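Local coordinates for enoyl-CoA hydratase/isomerase family protein (Pseudomonas syringae pv. tomato, PDB 3OT6) that probably acts on acyl-CoA thioesters, as other members of the enoyl-CoA hydratase/isomerase (crotonase-like) family do, at residues A[40-43]-A[44-47]; A[142-145]-A[146-150]; A[207-210]-A[211-215]; A[224-227]-A[228-232]. All coordinates share one frame; numbering follows the deposited sequence.

Interaction 1: A[40-43]-A[44-47]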
loop_
_atom_site.group_PDB
_atom_site.type_symbol
_atom_site.label_atom_id
_atom_site.label_comp_id
_atom_site.label_asym_id
_atom_site.label_seq_id
_atom_site.Cartn_x
_atom_site.Cartn_y
_atom_site.Cartn_z
ATOM N N ALA A 40 -7.455 6.034 10.799
ATOM C CA ALA A 40 -6.785 4.961 11.520
ATOM C C ALA A 40 -5.352 5.312 11.728
ATOM O O ALA A 40 -4.746 4.811 12.646
ATOM C CB ALA A 40 -6.913 3.569 10.816
ATOM N N LEU A 41 -4.795 6.151 10.883
ATOM C CA LEU A 41 -3.352 6.392 10.944
ATOM C C LEU A 41 -3.122 7.516 11.875
ATOM O O LEU A 41 -2.088 7.566 12.495
ATOM C CB LEU A 41 -2.721 6.703 9.560
ATOM C CG LEU A 41 -2.429 5.520 8.589
ATOM C CD1 LEU A 41 -2.213 6.040 7.160
ATOM C CD2 LEU A 41 -1.260 4.617 9.053
ATOM N N ASP A 42 -4.095 8.423 11.960
ATOM C CA ASP A 42 -4.090 9.443 12.959
ATOM C C ASP A 42 -3.967 8.804 14.338
ATOM O O ASP A 42 -3.174 9.266 15.171
ATOM C CB ASP A 42 -5.344 10.283 12.873
ATOM C CG ASP A 42 -5.312 11.243 11.682
ATOM O OD1 ASP A 42 -4.221 11.543 11.158
ATOM O OD2 ASP A 42 -6.385 11.656 11.212
ATOM N N GLN A 43 -4.722 7.729 14.542
ATOM C CA GLN A 43 -4.843 7.093 15.807
ATOM C C GLN A 43 -3.528 6.398 16.074
ATOM O O GLN A 43 -2.996 6.496 17.189
ATOM C CB GLN A 43 -6.006 6.096 15.785
ATOM C CG GLN A 43 -6.236 5.420 17.141
ATOM C CD GLN A 43 -6.459 6.444 18.286
ATOM O OE1 GLN A 43 -7.178 7.428 18.136
ATOM N NE2 GLN A 43 -5.799 6.214 19.411
ATOM N N ALA A 44 -2.975 5.728 15.041
ATOM C CA ALA A 44 -1.699 5.004 15.140
ATOM C C ALA A 44 -0.558 5.947 15.489
ATOM O O ALA A 44 0.350 5.545 16.179
ATOM C CB ALA A 44 -1.393 4.231 13.843
ATOM N N GLU A 45 -0.608 7.194 15.030
ATOM C CA GLU A 45 0.432 8.151 15.346
ATOM C C GLU A 45 0.296 8.466 16.810
ATOM O O GLU A 45 1.278 8.574 17.522
ATOM C CB GLU A 45 0.279 9.471 14.582
ATOM C CG GLU A 45 0.609 9.422 13.119
ATOM C CD GLU A 45 0.695 10.811 12.457
ATOM O OE1 GLU A 45 1.412 11.681 12.980
ATOM O OE2 GLU A 45 0.077 11.020 11.392
ATOM N N LYS A 46 -0.946 8.646 17.247
ATOM C CA LYS A 46 -1.182 9.069 18.599
ATOM C C LYS A 46 -0.759 7.935 19.596
ATOM O O LYS A 46 -0.181 8.243 20.663
ATOM C CB LYS A 46 -2.586 9.684 18.746
ATOM C CG LYS A 46 -3.154 9.736 20.185
ATOM C CD LYS A 46 -4.608 10.391 20.199
ATOM C CE LYS A 46 -5.288 10.368 21.661
ATOM N NZ LYS A 46 -5.356 8.961 22.323
ATOM N N ASP A 47 -0.899 6.668 19.201
ATOM C CA ASP A 47 -0.430 5.535 20.029
ATOM C C ASP A 47 1.010 5.151 19.761
ATOM O O ASP A 47 1.487 4.152 20.280
ATOM C CB ASP A 47 -1.281 4.272 19.841
ATOM C CG ASP A 47 -2.728 4.487 20.222
ATOM O OD1 ASP A 47 -3.006 5.302 21.136
ATOM O OD2 ASP A 47 -3.609 3.859 19.600
#
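Gln43 and Asp47 meet at the C-terminal end of helix 31-46, the crossover helix of a beta-alpha-beta unit (strand 16-21, helix, strand 50-54) in the crotonase-like fold. The Gln43 side chain leaves the helix and then bends at chi2 (56°), which brings its amide round towards the turn where Asp47 departs from helical geometry. Gln43 NE2 donates to Asp47 OD2 at 3.2 Å, and the bond is nearly straight (169°). The oxygen lies in the amide plane, whereas the nitrogen stands above the carboxylate plane; the two flat groups are turned 55° apart. Asp47 N also closes the helix by bonding to Gln43 O at 2.9 Å, so this pair is joined through backbone and side chain alike. Glutamine suits the place, being long enough to reach one turn onward and neutral beside a carboxylate that Tyr10 OH also engages.

On another face Asp42 and Glu45 bring like charges together, with OD1 of Asp42 4.3 Å from OE2 of Glu45. Arg89 on helix 73-91 forms salt bridges to both, which probably offsets their repulsion. Small Ala40 and Ala44 let the helix settle on strand 8-13, and Leu41 reaches Leu86 and Leu19. The stem of Glu45 runs close to the backbone, its CG lying 3.3 Å from Leu41 O.

Interaction 2: A[142-145]-A[146-150]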
loop_
_atom_site.group_PDB
_atom_site.type_symbol
_atom_site.label_atom_id
_atom_site.label_comp_id
_atom_site.label_asym_id
_atom_site.label_seq_id
_atom_site.Cartn_x
_atom_site.Cartn_y
_atom_site.Cartn_z
ATOM N N ALA A 142 2.151 9.273 -10.102
ATOM C CA ALA A 142 2.328 8.765 -8.760
ATOM C C ALA A 142 2.640 7.266 -8.751
ATOM O O ALA A 142 3.570 6.832 -8.064
ATOM C CB ALA A 142 1.104 9.071 -7.906
ATOM N N GLY A 143 1.883 6.463 -9.510
ATOM C CA GLY A 143 2.070 5.033 -9.487
ATOM C C GLY A 143 3.398 4.676 -10.146
ATOM O O GLY A 143 4.153 3.783 -9.689
ATOM N N ILE A 144 3.713 5.342 -11.243
ATOM C CA ILE A 144 4.961 5.046 -11.926
ATOM C C ILE A 144 6.074 5.240 -10.914
ATOM O O ILE A 144 6.948 4.381 -10.768
ATOM C CB ILE A 144 5.180 5.997 -13.094
ATOM C CG1 ILE A 144 4.218 5.631 -14.266
ATOM C CG2 ILE A 144 6.652 6.030 -13.441
ATOM C CD1 ILE A 144 4.086 6.706 -15.346
ATOM N N GLU A 145 5.993 6.365 -10.198
ATOM C CA GLU A 145 7.046 6.793 -9.290
ATOM C C GLU A 145 7.138 5.937 -8.001
ATOM O O GLU A 145 8.256 5.639 -7.529
ATOM C CB GLU A 145 6.948 8.304 -9.002
ATOM C CG GLU A 145 7.281 9.239 -10.239
ATOM C CD GLU A 145 8.539 8.814 -11.029
ATOM O OE1 GLU A 145 9.503 8.328 -10.410
ATOM O OE2 GLU A 145 8.562 8.941 -12.300
ATOM N N LEU A 146 5.998 5.467 -7.485
ATOM C CA LEU A 146 6.032 4.484 -6.401
ATOM C C LEU A 146 6.660 3.204 -6.875
ATOM O O LEU A 146 7.393 2.563 -6.143
ATOM C CB LEU A 146 4.631 4.170 -5.901
ATOM C CG LEU A 146 3.835 5.289 -5.177
ATOM C CD1 LEU A 146 2.367 4.861 -5.004
ATOM C CD2 LEU A 146 4.420 5.561 -3.851
ATOM N N ALA A 147 6.391 2.798 -8.107
ATOM C CA ALA A 147 6.938 1.521 -8.590
ATOM C C ALA A 147 8.418 1.666 -8.883
ATOM O O ALA A 147 9.229 0.808 -8.540
ATOM C CB ALA A 147 6.206 1.045 -9.765
ATOM N N ARG A 148 8.788 2.821 -9.414
ATOM C CA ARG A 148 10.162 3.041 -9.803
ATOM C C ARG A 148 11.063 2.943 -8.612
ATOM O O ARG A 148 12.178 2.449 -8.710
ATOM C CB ARG A 148 10.333 4.400 -10.479
ATOM C CG ARG A 148 11.682 4.476 -11.227
ATOM C CD ARG A 148 12.074 5.884 -11.715
ATOM N NE ARG A 148 11.007 6.614 -12.421
ATOM C CZ ARG A 148 10.779 6.477 -13.726
ATOM N NH1 ARG A 148 11.569 5.633 -14.486
ATOM N NH2 ARG A 148 9.765 7.193 -14.259
ATOM N N ASP A 149 10.581 3.421 -7.478
ATOM C CA ASP A 149 11.429 3.598 -6.348
ATOM C C ASP A 149 11.625 2.297 -5.629
ATOM O O ASP A 149 12.638 2.162 -4.956
ATOM C CB ASP A 149 10.863 4.671 -5.364
ATOM C CG ASP A 149 11.926 5.143 -4.359
ATOM O OD1 ASP A 149 12.932 5.750 -4.829
ATOM O OD2 ASP A 149 11.808 4.850 -3.138
ATOM N N ARG A 150 10.686 1.349 -5.739
ATOM C CA ARG A 150 10.781 0.104 -4.960
ATOM C C ARG A 150 11.079 -1.179 -5.777
ATOM O O ARG A 150 11.607 -2.165 -5.228
ATOM C CB ARG A 150 9.478 -0.166 -4.138
ATOM C CG ARG A 150 9.657 -1.291 -3.031
ATOM C CD ARG A 150 10.601 -0.836 -1.838
ATOM N NE ARG A 150 9.944 0.297 -1.204
ATOM C CZ ARG A 150 9.242 0.254 -0.074
ATOM N NH1 ARG A 150 9.157 -0.847 0.661
ATOM N NH2 ARG A 150 8.636 1.344 0.332
#
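Two bends bring Glu145 and Arg148 together: the glutamate chain turns at chi2 (-45°) and the arginine chain at chi3 (-48°), and both side chains then run next to each other, pointing the same way. The result is an i to i+3 salt bridge on helix 141-150 of the crotonase-like fold. Arg148 grips the carboxylate side-on with two nitrogens. NE donates to OE1 of Glu145 at 3.0 Å, while NH2 donates to Glu145 OE2 at 2.9 Å, and both bonds are close to straight. Each carboxylate oxygen is met on its syn side and lies almost in the guanidinium plane; the two flat groups are only 24° apart. Such a paired grip resists rotation of either group and matches opposite charges at a place where Arg148 is exposed.

The inward side of the helix is made of apolar residues. Leu146 packs against Ala87 and Leu91 of helix 73-91 and Leu220 of helix 202-230, and its CG passes 3.3 Å from Ala142 O. Ala147, short enough to lie close against helix 153-160, touches Phe156 and Val160 there. Its N bonds to Gly143 O at 2.9 Å, as Leu146 N does to Ala142 O at 2.8 Å. Beside the salt bridge, Ile144 lies alongside the arginine, placing its CG2 3.4 Å from Arg148 NH2.

Interaction 3: A[207-210]-A[211-215]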
loop_
_atom_site.group_PDB
_atom_site.type_symbol
_atom_site.label_atom_id
_atom_site.label_comp_id
_atom_site.label_asym_id
_atom_site.label_seq_id
_atom_site.Cartn_x
_atom_site.Cartn_y
_atom_site.Cartn_z
ATOM N N LYS A 207 13.368 10.547 11.386
ATOM C CA LYS A 207 14.231 11.495 10.729
ATOM C C LYS A 207 14.915 10.830 9.523
ATOM O O LYS A 207 14.956 11.445 8.446
ATOM C CB LYS A 207 15.327 12.010 11.689
ATOM C CG LYS A 207 14.911 12.747 13.011
ATOM C CD LYS A 207 13.988 13.930 12.749
ATOM C CE LYS A 207 13.243 14.390 14.048
ATOM N NZ LYS A 207 12.237 15.506 13.768
ATOM N N THR A 208 15.456 9.600 9.682
ATOM C CA THR A 208 16.118 8.919 8.565
ATOM C C THR A 208 15.110 8.654 7.395
ATOM O O THR A 208 15.430 8.861 6.221
ATOM C CB THR A 208 16.821 7.628 9.020
ATOM O OG1 THR A 208 17.784 7.959 10.030
ATOM C CG2 THR A 208 17.569 6.850 7.849
ATOM N N LYS A 209 13.891 8.255 7.723
ATOM C CA LYS A 209 12.874 8.034 6.715
ATOM C C LYS A 209 12.580 9.306 5.903
ATOM O O LYS A 209 12.605 9.297 4.636
ATOM C CB LYS A 209 11.620 7.504 7.397
ATOM C CG LYS A 209 10.454 7.313 6.519
ATOM C CD LYS A 209 9.177 6.832 7.257
ATOM C CE LYS A 209 9.431 5.621 8.131
ATOM N NZ LYS A 209 8.164 4.995 8.421
ATOM N N LEU A 210 12.294 10.418 6.585
ATOM C CA LEU A 210 12.131 11.663 5.826
ATOM C C LEU A 210 13.404 12.093 5.030
ATOM O O LEU A 210 13.286 12.724 3.978
ATOM C CB LEU A 210 11.598 12.815 6.698
ATOM C CG LEU A 210 10.255 12.450 7.358
ATOM C CD1 LEU A 210 9.744 13.642 8.197
ATOM C CD2 LEU A 210 9.200 12.014 6.329
ATOM N N LYS A 211 14.591 11.802 5.544
ATOM C CA LYS A 211 15.823 12.256 4.888
ATOM C C LYS A 211 16.050 11.363 3.663
ATOM O O LYS A 211 16.274 11.837 2.554
ATOM C CB LYS A 211 17.035 12.173 5.850
ATOM C CG LYS A 211 18.215 13.057 5.629
ATOM C CD LYS A 211 19.178 12.933 6.876
ATOM C CE LYS A 211 20.564 13.620 6.680
ATOM N NZ LYS A 211 21.612 13.444 7.844
ATOM N N VAL A 212 15.959 10.058 3.856
ATOM C CA VAL A 212 16.200 9.151 2.755
ATOM C C VAL A 212 15.185 9.427 1.657
ATOM O O VAL A 212 15.560 9.454 0.473
ATOM C CB VAL A 212 16.123 7.704 3.224
ATOM C CG1 VAL A 212 15.842 6.740 2.078
ATOM C CG2 VAL A 212 17.396 7.359 4.012
ATOM N N ARG A 213 13.929 9.635 2.051
ATOM C CA ARG A 213 12.792 9.602 1.154
ATOM C C ARG A 213 12.419 10.940 0.572
ATOM O O ARG A 213 11.478 11.018 -0.211
ATOM C CB ARG A 213 11.593 8.974 1.840
ATOM C CG ARG A 213 11.681 7.427 1.882
ATOM C CD ARG A 213 10.375 6.806 2.310
ATOM N NE ARG A 213 10.457 5.360 2.402
ATOM C CZ ARG A 213 9.787 4.630 3.296
ATOM N NH1 ARG A 213 9.010 5.202 4.180
ATOM N NH2 ARG A 213 9.918 3.338 3.334
ATOM N N LYS A 214 13.191 11.976 0.880
ATOM C CA LYS A 214 12.865 13.347 0.477
ATOM C C LYS A 214 12.618 13.469 -0.995
ATOM O O LYS A 214 11.580 13.993 -1.373
ATOM C CB LYS A 214 13.942 14.364 0.896
ATOM C CG LYS A 214 13.604 15.756 0.350
ATOM C CD LYS A 214 14.534 16.898 0.856
ATOM C CE LYS A 214 14.233 18.267 0.112
ATOM N NZ LYS A 214 12.731 18.504 0.123
ATOM N N GLY A 215 13.558 13.004 -1.824
ATOM C CA GLY A 215 13.385 12.903 -3.279
ATOM C C GLY A 215 12.057 12.253 -3.677
ATOM O O GLY A 215 11.299 12.824 -4.493
#
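Arg213 lies one helical turn beyond Lys209 on the C-terminal helix 202-230 of the crotonase-like fold, and its side chain runs back past that lysine. Arg213 CB starts 3.0 Å from Lys209 O, the same carbonyl that accepts Arg213 N at 2.9 Å. CG, set anti to the carbonyl carbon (chi1 -79°), stays 3.5 Å from Lys209 O, and CD is already drawing away. The chain is extended from CG to NE, which carries the guanidinium out to the aliphatic part of Lys209. There NH1 lies 3.5 Å from Lys209 CG and equally near its CD, approaching obliquely.

Two cations can probably share this place because Asp117 forms salt bridges to Lys209 NZ and to Arg213 NH2. Backbone oxygens take up further N-H groups, Leu91 O from Arg213 NH1 and His93 O from Lys209 NZ. Long basic chains suit positions whose acceptors lie well out from the helix backbone.

The outer side is plainer. Thr208 OG1 turns back to Ala204 O, while its methyl meets Val212, Thr208 CG2 and Val212 CG2 standing 3.9 Å apart.

Interaction 4: A[224-227]-A[228-232]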
loop_
_atom_site.group_PDB
_atom_site.type_symbol
_atom_site.label_atom_id
_atom_site.label_comp_id
_atom_site.label_asym_id
_atom_site.label_seq_id
_atom_site.Cartn_x
_atom_site.Cartn_y
_atom_site.Cartn_z
ATOM N N ILE A 224 1.328 14.129 -7.846
ATOM C CA ILE A 224 -0.095 14.178 -7.429
ATOM C C ILE A 224 -0.758 15.347 -8.202
ATOM O O ILE A 224 -1.863 15.204 -8.714
ATOM C CB ILE A 224 -0.255 14.284 -5.889
ATOM C CG1 ILE A 224 0.035 12.939 -5.219
ATOM C CG2 ILE A 224 -1.612 14.881 -5.467
ATOM C CD1 ILE A 224 0.184 13.080 -3.652
ATOM N N GLU A 225 -0.024 16.451 -8.333
ATOM C CA GLU A 225 -0.512 17.645 -9.017
ATOM C C GLU A 225 -0.570 17.486 -10.522
ATOM O O GLU A 225 -1.568 17.800 -11.110
ATOM C CB GLU A 225 0.319 18.880 -8.642
ATOM C CG GLU A 225 -0.617 19.993 -8.151
ATOM C CD GLU A 225 -1.407 19.572 -6.872
ATOM O OE1 GLU A 225 -2.677 19.417 -6.954
ATOM O OE2 GLU A 225 -0.741 19.361 -5.808
ATOM N N GLN A 226 0.499 16.978 -11.126
ATOM C CA GLN A 226 0.475 16.588 -12.514
ATOM C C GLN A 226 -0.653 15.619 -12.874
ATOM O O GLN A 226 -1.167 15.702 -13.959
ATOM C CB GLN A 226 1.818 15.996 -12.923
ATOM C CG GLN A 226 2.760 17.045 -13.410
ATOM C CD GLN A 226 2.275 17.655 -14.773
ATOM O OE1 GLN A 226 2.211 16.959 -15.837
ATOM N NE2 GLN A 226 1.914 18.947 -14.732
ATOM N N ASP A 227 -1.000 14.701 -11.981
ATOM C CA ASP A 227 -1.975 13.683 -12.251
ATOM C C ASP A 227 -3.369 14.286 -12.213
ATOM O O ASP A 227 -4.217 13.926 -13.024
ATOM C CB ASP A 227 -1.866 12.507 -11.255
ATOM C CG ASP A 227 -0.700 11.547 -11.572
ATOM O OD1 ASP A 227 -0.238 11.520 -12.731
ATOM O OD2 ASP A 227 -0.246 10.803 -10.670
ATOM N N ARG A 228 -3.613 15.188 -11.259
ATOM C CA ARG A 228 -4.818 16.031 -11.254
ATOM C C ARG A 228 -5.044 16.722 -12.586
ATOM O O ARG A 228 -6.079 16.552 -13.216
ATOM C CB ARG A 228 -4.696 17.115 -10.203
ATOM C CG ARG A 228 -5.325 16.776 -8.920
ATOM C CD ARG A 228 -5.556 18.047 -8.076
ATOM N NE ARG A 228 -5.165 17.805 -6.676
ATOM C CZ ARG A 228 -5.969 17.268 -5.747
ATOM N NH1 ARG A 228 -7.237 16.923 -6.071
ATOM N NH2 ARG A 228 -5.505 17.068 -4.495
ATOM N N GLN A 229 -4.083 17.533 -12.986
ATOM C CA GLN A 229 -4.173 18.267 -14.242
ATOM C C GLN A 229 -4.209 17.344 -15.483
ATOM O O GLN A 229 -5.038 17.536 -16.353
ATOM C CB GLN A 229 -3.021 19.280 -14.355
ATOM C CG GLN A 229 -2.846 20.231 -13.113
ATOM C CD GLN A 229 -1.465 20.971 -13.106
ATOM O OE1 GLN A 229 -1.031 21.497 -14.146
ATOM N NE2 GLN A 229 -0.781 21.011 -11.931
ATOM N N HIS A 230 -3.338 16.336 -15.563
ATOM C CA HIS A 230 -3.181 15.584 -16.820
ATOM C C HIS A 230 -3.331 14.057 -16.877
ATOM O O HIS A 230 -3.065 13.492 -17.902
ATOM C CB HIS A 230 -1.899 16.006 -17.548
ATOM C CG HIS A 230 -1.883 17.462 -17.917
ATOM N ND1 HIS A 230 -2.802 18.018 -18.792
ATOM C CD2 HIS A 230 -1.082 18.481 -17.505
ATOM C CE1 HIS A 230 -2.554 19.316 -18.911
ATOM N NE2 HIS A 230 -1.519 19.621 -18.138
HETATM N N MSE A 231 -3.767 13.390 -15.821
HETATM C CA MSE A 231 -3.801 11.941 -15.860
HETATM C C MSE A 231 -4.829 11.441 -16.835
HETATM O O MSE A 231 -4.703 10.361 -17.365
HETATM C CB MSE A 231 -4.095 11.325 -14.485
HETATM C CG MSE A 231 -5.550 11.407 -13.994
HETATM SE SE MSE A 231 -5.625 10.562 -12.261
HETATM C CE MSE A 231 -7.395 9.779 -12.297
ATOM N N LEU A 232 -5.895 12.206 -17.006
ATOM C CA LEU A 232 -6.995 11.766 -17.865
ATOM C C LEU A 232 -6.802 12.376 -19.289
ATOM O O LEU A 232 -7.064 11.700 -20.320
ATOM C CB LEU A 232 -8.319 12.175 -17.225
ATOM C CG LEU A 232 -9.218 11.175 -16.490
ATOM C CD1 LEU A 232 -8.494 10.041 -15.809
ATOM C CD2 LEU A 232 -10.131 11.941 -15.527
ATOM O OXT LEU A 232 -6.358 13.561 -19.391
#
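Asp227 and the selenomethionine residue Met231 form the close-packed side of the contact near the C-terminus. Met231 N donates to Asp227 O at 2.9 Å, and both CB and CG of Met231 crowd that same carbonyl oxygen, CG at 3.0 Å. The position of CG follows from chi1 of 75°, which sets it between the backbone N and the carbonyl carbon and against that oxygen, before the rest of the chain leads away. The long, unbranched residue then reaches Val80 of helix 73-91; Ile224 touches Ser84 and Thr85 of the same helix. The Asp227 carboxylate is buried, and its oxygens accept from the backbone N-H groups of His141 and Ala142, which probably offsets the burial of its charge.

Glu225 and Arg228 pair alongside each other farther out. One nitrogen makes this i to i+3 salt bridge: Arg228 NE donates to Glu225 OE1 at 3.0 Å, a somewhat bent bond (140°). The oxygen lies at the guanidinium edge, and the carboxylate and guanidinium planes are just 11° apart.

On the exposed side the polar chains touch lightly. Gln226 OE1 comes to 4.0 Å from His230 CD2, at the ring edge, and Gln226 NE2 stays 3.9 Å from Gln229 OE1. Gln229 CB meanwhile lies over one face of the His230 ring. A packed inner face and a loose polar outer face mark an amphipathic helix, here the C-terminal helix 202-230 of the crotonase-like fold.

All four contacts border helix 73-91, which ties them together although they follow in series along the chain. Interactions 2 and 4 meet directly through Ala142 N and Asp227 OD2, a probable hydrogen bond of 2.9 Å. Interactions 2 and 3 touch where Arg150 NH2 comes 3.8 Å from Arg213 NH2. Interactions 3 and 4 share helix 202-230, with centres 24 Å apart and no contact between them. Interaction 1 stands apart, its nearest atoms about 9 Å from interaction 3 and about 13 Å from interactions 2 and 4. Bound diols, probably from the crystallisation liquor, lie close to the side chains of Gln43 in interaction 1 and Met231 in interaction 4.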